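Cupin domain protein (PDB 5ZBF) is a cupin-superfamily isomerase that binds iron(II) and 4-hydroxyphenylpyruvate and probably acts in making the Choi moiety of aeruginosins. Local coordinates at residues Ser2-Lys12 against Ile170-Tyr184. Sequence-based numbering, arbitrary orientation. Where two conformers were deposited one is given.
Sequences SEFFPVPKPIK and IENEEQCLEYGQIYY
Phe4 and Phe5, consecutive residues of the N-terminal arm, supply most of the apolar contact with 170-184. The methyl CG2 of Ile170 sits over the centre of the Phe4 ring in a CH-pi contact, 3.6 Å from the centroid, while Asn172 OD1 lies at the edge of that ring. Phe5 goes deeper: Gln175 CB stands over one face, 3.9 Å from the ring centroid, Leu177 CD1 and Tyr183 CB pack against CD1 and CE1, and Glu173 OE2 meets the ring edge. With CG anti to the carbonyl carbon (chi1 -59°), the Phe5 ring reaches between strand 173-177 and Tyr183, where Ile168 of strand 166-170 also touches it. Replacing Phe5 with an alanine is likely to leave a gap between Gln175, Leu177 and Tyr183 and remove one of the arm's two aromatic holds. Farther along, Pro6 CG rests on Ile182 CG1 at 3.7 Å.

Among direct polar links, Tyr184 N donates to Phe4 O at 2.8 Å. Ser2 OG gives its proton to the syn lone pair of Glu173 OE2 (2.7 Å) and accepts from Phe5 N in an ST motif, so one hydroxyl both folds the start of the arm and links it to Glu173. Three waters extend these links: one joins Phe4 N to Glu173 OE1, another Phe5 O to Gln175 OE1, a third Pro6 O to Ile182 N. Both carboxylate oxygens of Glu173 are thus engaged.

The arm, ahead of strand 9-14, therefore packs on two sheets of the second cupin domain, Phe5 buried against strands 166-170, 173-177 and 183-185 and Phe4 nearer the surface; the iron ligands His43, His45, Gln49 and His84 belong to the first. Serine and water donors at the polar border probably favour a charged Glu173.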
loop_
_atom_site.group_PDB
_atom_site.type_symbol
_atom_site.label_atom_id
_atom_site.label_comp_id
_atom_site.label_asym_id
_atom_site.label_seq_id
_atom_site.Cartn_x
_atom_site.Cartn_y
_atom_site.Cartn_z
ATOM N N SER A 2 -2.954 -15.418 9.698
ATOM C CA SER A 2 -2.842 -14.929 11.107
ATOM C C SER A 2 -3.031 -13.420 11.152
ATOM O O SER A 2 -3.039 -12.770 10.117
ATOM C CB SER A 2 -1.473 -15.281 11.680
ATOM O OG SER A 2 -0.448 -14.512 11.062
ATOM N N GLU A 3 -3.156 -12.860 12.350
ATOM C CA GLU A 3 -3.280 -11.411 12.485
ATOM C C GLU A 3 -2.105 -10.706 11.804
ATOM O O GLU A 3 -2.301 -9.755 11.062
ATOM C CB GLU A 3 -3.351 -10.981 13.955
ATOM C CG GLU A 3 -3.514 -9.472 14.130
ATOM C CD GLU A 3 -3.538 -9.024 15.578
ATOM O OE1 GLU A 3 -2.949 -9.716 16.438
ATOM O OE2 GLU A 3 -4.144 -7.963 15.856
ATOM N N PHE A 4 -0.886 -11.169 12.077
ATOM C CA PHE A 4 0.316 -10.498 11.573
ATOM C C PHE A 4 0.648 -10.818 10.120
ATOM O O PHE A 4 1.314 -10.026 9.449
ATOM C CB PHE A 4 1.538 -10.843 12.428
ATOM C CG PHE A 4 1.384 -10.534 13.889
ATOM C CD1 PHE A 4 0.730 -9.381 14.330
ATOM C CD2 PHE A 4 1.950 -11.379 14.834
ATOM C CE1 PHE A 4 0.617 -9.103 15.683
ATOM C CE2 PHE A 4 1.846 -11.101 16.189
ATOM C CZ PHE A 4 1.180 -9.960 16.614
ATOM N N PHE A 5 0.202 -11.977 9.641
ATOM C CA PHE A 5 0.384 -12.368 8.248
ATOM C C PHE A 5 -0.968 -12.806 7.688
ATOM O O PHE A 5 -1.240 -13.998 7.525
ATOM C CB PHE A 5 1.433 -13.465 8.126
ATOM C CG PHE A 5 2.774 -13.056 8.657
ATOM C CD1 PHE A 5 3.607 -12.233 7.905
ATOM C CD2 PHE A 5 3.174 -13.436 9.927
ATOM C CE1 PHE A 5 4.840 -11.827 8.400
ATOM C CE2 PHE A 5 4.412 -13.033 10.425
ATOM C CZ PHE A 5 5.237 -12.236 9.657
ATOM N N PRO A 6 -1.830 -11.823 7.411
ATOM C CA PRO A 6 -3.216 -12.156 7.071
ATOM C C PRO A 6 -3.379 -12.871 5.728
ATOM O O PRO A 6 -2.686 -12.555 4.752
ATOM C CB PRO A 6 -3.918 -10.796 7.065
ATOM C CG PRO A 6 -2.845 -9.784 6.882
ATOM C CD PRO A 6 -1.614 -10.365 7.524
ATOM N N VAL A 7 -4.292 -13.836 5.701
ATOM C CA VAL A 7 -4.647 -14.552 4.484
ATOM C C VAL A 7 -5.707 -13.744 3.728
ATOM O O VAL A 7 -6.722 -13.373 4.318
ATOM C CB VAL A 7 -5.193 -15.950 4.828
ATOM C CG1 VAL A 7 -5.638 -16.678 3.569
ATOM C CG2 VAL A 7 -4.155 -16.767 5.591
ATOM N N PRO A 8 -5.476 -13.453 2.428
ATOM C CA PRO A 8 -6.451 -12.657 1.688
ATOM C C PRO A 8 -7.664 -13.472 1.261
ATOM O O PRO A 8 -7.582 -14.694 1.135
ATOM C CB PRO A 8 -5.668 -12.187 0.464
ATOM C CG PRO A 8 -4.646 -13.235 0.239
ATOM C CD PRO A 8 -4.301 -13.781 1.600
ATOM N N LYS A 9 -8.774 -12.768 1.053
ATOM C CA LYS A 9 -9.981 -13.319 0.465
ATOM C C LYS A 9 -10.063 -12.818 -0.982
ATOM O O LYS A 9 -9.982 -11.614 -1.212
ATOM C CB LYS A 9 -11.211 -12.817 1.241
ATOM C CG LYS A 9 -11.299 -13.338 2.662
ATOM C CD LYS A 9 -12.573 -12.876 3.337
ATOM N N PRO A 10 -10.212 -13.727 -1.965
ATOM C CA PRO A 10 -10.317 -13.299 -3.363
ATOM C C PRO A 10 -11.744 -12.917 -3.737
ATOM O O PRO A 10 -12.661 -13.695 -3.502
ATOM C CB PRO A 10 -9.910 -14.553 -4.146
ATOM C CG PRO A 10 -10.284 -15.676 -3.260
ATOM C CD PRO A 10 -10.174 -15.192 -1.845
ATOM N N ILE A 11 -11.920 -11.729 -4.300
ATOM C CA ILE A 11 -13.225 -11.214 -4.697
ATOM C C ILE A 11 -13.198 -10.708 -6.141
ATOM O O ILE A 11 -12.181 -10.190 -6.590
ATOM C CB ILE A 11 -13.660 -10.103 -3.705
ATOM C CG1 ILE A 11 -14.550 -10.708 -2.612
ATOM C CG2 ILE A 11 -14.398 -8.960 -4.382
ATOM C CD1 ILE A 11 -13.870 -10.793 -1.267
ATOM N N LYS A 12 -14.322 -10.845 -6.844
ATOM C CA LYS A 12 -14.455 -10.236 -8.145
ATOM C C LYS A 12 -15.548 -9.195 -8.013
ATOM O O LYS A 12 -16.664 -9.509 -7.676
ATOM C CB LYS A 12 -14.796 -11.259 -9.212
ATOM C CG LYS A 12 -14.749 -10.670 -10.609
ATOM C CD LYS A 12 -14.714 -11.745 -11.676
ATOM C CE LYS A 12 -14.546 -11.121 -13.050
ATOM N NZ LYS A 12 -15.035 -12.017 -14.125
ATOM N N ILE A 170 7.386 -10.763 13.486
ATOM C CA ILE A 170 6.523 -9.846 14.220
ATOM C C ILE A 170 6.110 -10.466 15.549
ATOM O O ILE A 170 5.414 -11.489 15.585
ATOM C CB ILE A 170 5.279 -9.453 13.405
ATOM C CG1 ILE A 170 5.707 -8.673 12.164
ATOM C CG2 ILE A 170 4.329 -8.606 14.242
ATOM C CD1 ILE A 170 4.587 -8.449 11.185
ATOM N N GLU A 171 6.577 -9.831 16.627
ATOM C CA GLU A 171 6.290 -10.153 18.042
ATOM C C GLU A 171 6.766 -11.510 18.510
ATOM O O GLU A 171 7.573 -11.612 19.449
ATOM C CB GLU A 171 4.790 -10.003 18.376
ATOM C CG GLU A 171 4.454 -9.914 19.870
ATOM C CD GLU A 171 4.767 -8.557 20.495
ATOM O OE1 GLU A 171 5.810 -7.946 20.165
ATOM O OE2 GLU A 171 3.980 -8.099 21.331
ATOM N N ASN A 172 6.217 -12.543 17.888
ATOM C CA ASN A 172 6.411 -13.914 18.309
ATOM C C ASN A 172 6.118 -14.889 17.153
ATOM O O ASN A 172 5.854 -16.069 17.387
ATOM C CB ASN A 172 5.485 -14.182 19.509
ATOM C CG ASN A 172 4.074 -13.624 19.295
ATOM O OD1 ASN A 172 3.581 -13.596 18.179
ATOM N ND2 ASN A 172 3.439 -13.149 20.367
ATOM N N GLU A 173 6.216 -14.390 15.916
ATOM C CA GLU A 173 5.787 -15.101 14.713
ATOM C C GLU A 173 6.722 -14.724 13.554
ATOM O O GLU A 173 7.082 -13.560 13.424
ATOM C CB GLU A 173 4.347 -14.678 14.382
ATOM C CG GLU A 173 3.517 -15.759 13.746
ATOM C CD GLU A 173 2.105 -15.314 13.422
ATOM O OE1 GLU A 173 1.412 -14.745 14.290
ATOM O OE2 GLU A 173 1.676 -15.562 12.293
ATOM N N GLU A 174 7.084 -15.690 12.705
ATOM C CA GLU A 174 8.001 -15.461 11.584
ATOM C C GLU A 174 7.514 -16.109 10.279
ATOM O O GLU A 174 6.995 -17.216 10.294
ATOM C CB GLU A 174 9.380 -16.013 11.943
ATOM C CG GLU A 174 10.536 -15.430 11.145
ATOM C CD GLU A 174 11.863 -15.606 11.861
ATOM O OE1 GLU A 174 12.638 -14.631 11.936
ATOM O OE2 GLU A 174 12.119 -16.715 12.375
ATOM N N GLN A 175 7.686 -15.399 9.163
ATOM C CA GLN A 175 7.359 -15.905 7.832
ATOM C C GLN A 175 8.267 -15.305 6.759
ATOM O O GLN A 175 8.744 -14.173 6.898
ATOM C CB GLN A 175 5.917 -15.537 7.484
ATOM C CG GLN A 175 4.904 -16.627 7.769
ATOM C CD GLN A 175 3.538 -16.316 7.189
ATOM O OE1 GLN A 175 2.534 -16.386 7.887
ATOM N NE2 GLN A 175 3.496 -15.968 5.905
ATOM N N CYS A 176 8.487 -16.063 5.683
ATOM C CA CYS A 176 9.093 -15.524 4.474
ATOM C C CYS A 176 7.980 -14.981 3.594
ATOM O O CYS A 176 6.996 -15.673 3.334
ATOM C CB CYS A 176 9.905 -16.580 3.726
ATOM S SG CYS A 176 11.512 -16.872 4.490
ATOM N N LEU A 177 8.143 -13.743 3.156
ATOM C CA LEU A 177 7.152 -13.053 2.346
ATOM C C LEU A 177 7.622 -12.957 0.916
ATOM O O LEU A 177 8.808 -12.775 0.658
ATOM C CB LEU A 177 6.925 -11.637 2.878
ATOM C CG LEU A 177 5.641 -11.308 3.638
ATOM C CD1 LEU A 177 5.156 -12.457 4.506
ATOM C CD2 LEU A 177 5.868 -10.050 4.461
ATOM N N GLU A 178 6.668 -13.073 -0.007
ATOM C CA GLU A 178 6.880 -12.784 -1.415
ATOM C C GLU A 178 5.737 -11.880 -1.871
ATOM O O GLU A 178 4.740 -11.708 -1.151
ATOM C CB GLU A 178 6.905 -14.074 -2.245
ATOM C CG GLU A 178 8.037 -15.025 -1.885
ATOM C CD GLU A 178 8.088 -16.236 -2.781
ATOM O OE1 GLU A 178 7.026 -16.665 -3.280
ATOM O OE2 GLU A 178 9.199 -16.765 -2.984
ATOM N N TYR A 179 5.872 -11.288 -3.049
ATOM C CA TYR A 179 4.780 -10.494 -3.594
ATOM C C TYR A 179 3.485 -11.320 -3.607
ATOM O O TYR A 179 3.489 -12.496 -3.959
ATOM C CB TYR A 179 5.086 -9.936 -4.983
ATOM C CG TYR A 179 3.870 -9.224 -5.512
ATOM C CD1 TYR A 179 3.521 -7.967 -5.034
ATOM C CD2 TYR A 179 3.012 -9.852 -6.410
ATOM C CE1 TYR A 179 2.381 -7.327 -5.472
ATOM C CE2 TYR A 179 1.866 -9.226 -6.845
ATOM C CZ TYR A 179 1.557 -7.965 -6.373
ATOM O OH TYR A 179 0.416 -7.344 -6.799
ATOM N N GLY A 180 2.391 -10.682 -3.203
ATOM C CA GLY A 180 1.109 -11.354 -3.026
ATOM C C GLY A 180 0.697 -11.569 -1.584
ATOM O O GLY A 180 -0.457 -11.909 -1.309
ATOM N N GLN A 181 1.650 -11.395 -0.668
ATOM C CA GLN A 181 1.428 -11.509 0.764
ATOM C C GLN A 181 1.707 -10.154 1.386
ATOM O O GLN A 181 2.382 -9.323 0.783
ATOM C CB GLN A 181 2.378 -12.532 1.379
ATOM C CG GLN A 181 2.310 -13.912 0.759
ATOM C CD GLN A 181 3.400 -14.832 1.275
ATOM O OE1 GLN A 181 4.527 -14.795 0.797
ATOM N NE2 GLN A 181 3.063 -15.673 2.244
ATOM N N ILE A 182 1.172 -9.924 2.579
ATOM C CA ILE A 182 1.522 -8.736 3.370
ATOM C C ILE A 182 1.860 -9.104 4.809
ATOM O O ILE A 182 1.549 -10.202 5.284
ATOM C CB ILE A 182 0.400 -7.659 3.385
ATOM C CG1 ILE A 182 -0.784 -8.071 4.287
ATOM C CG2 ILE A 182 -0.079 -7.342 1.975
ATOM C CD1 ILE A 182 -1.900 -7.047 4.314
ATOM N N TYR A 183 2.510 -8.175 5.503
ATOM C CA TYR A 183 2.578 -8.251 6.951
ATOM C C TYR A 183 1.784 -7.092 7.535
ATOM O O TYR A 183 1.649 -6.028 6.912
ATOM C CB TYR A 183 4.025 -8.277 7.481
ATOM C CG TYR A 183 4.792 -6.989 7.300
ATOM C CD1 TYR A 183 4.657 -5.937 8.199
ATOM C CD2 TYR A 183 5.638 -6.814 6.217
ATOM C CE1 TYR A 183 5.350 -4.741 8.020
ATOM C CE2 TYR A 183 6.348 -5.636 6.035
ATOM C CZ TYR A 183 6.200 -4.598 6.932
ATOM O OH TYR A 183 6.905 -3.432 6.729
ATOM N N TYR A 184 1.282 -7.313 8.739
ATOM C CA TYR A 184 0.594 -6.291 9.504
ATOM C C TYR A 184 1.179 -6.265 10.910
ATOM O O TYR A 184 1.136 -7.269 11.619
ATOM C CB TYR A 184 -0.905 -6.586 9.559
ATOM C CG TYR A 184 -1.643 -5.730 10.561
ATOM C CD1 TYR A 184 -1.536 -4.346 10.526
ATOM C CD2 TYR A 184 -2.448 -6.306 11.549
ATOM C CE1 TYR A 184 -2.211 -3.550 11.442
ATOM C CE2 TYR A 184 -3.128 -5.516 12.464
ATOM C CZ TYR A 184 -3.001 -4.139 12.407
ATOM O OH TYR A 184 -3.660 -3.335 13.318
HETATM O O HOH W 1 -0.762 -13.263 14.410
HETATM O O HOH W 2 -0.086 -16.483 6.842
HETATM O O HOH W 3 -0.122 -12.145 4.146
#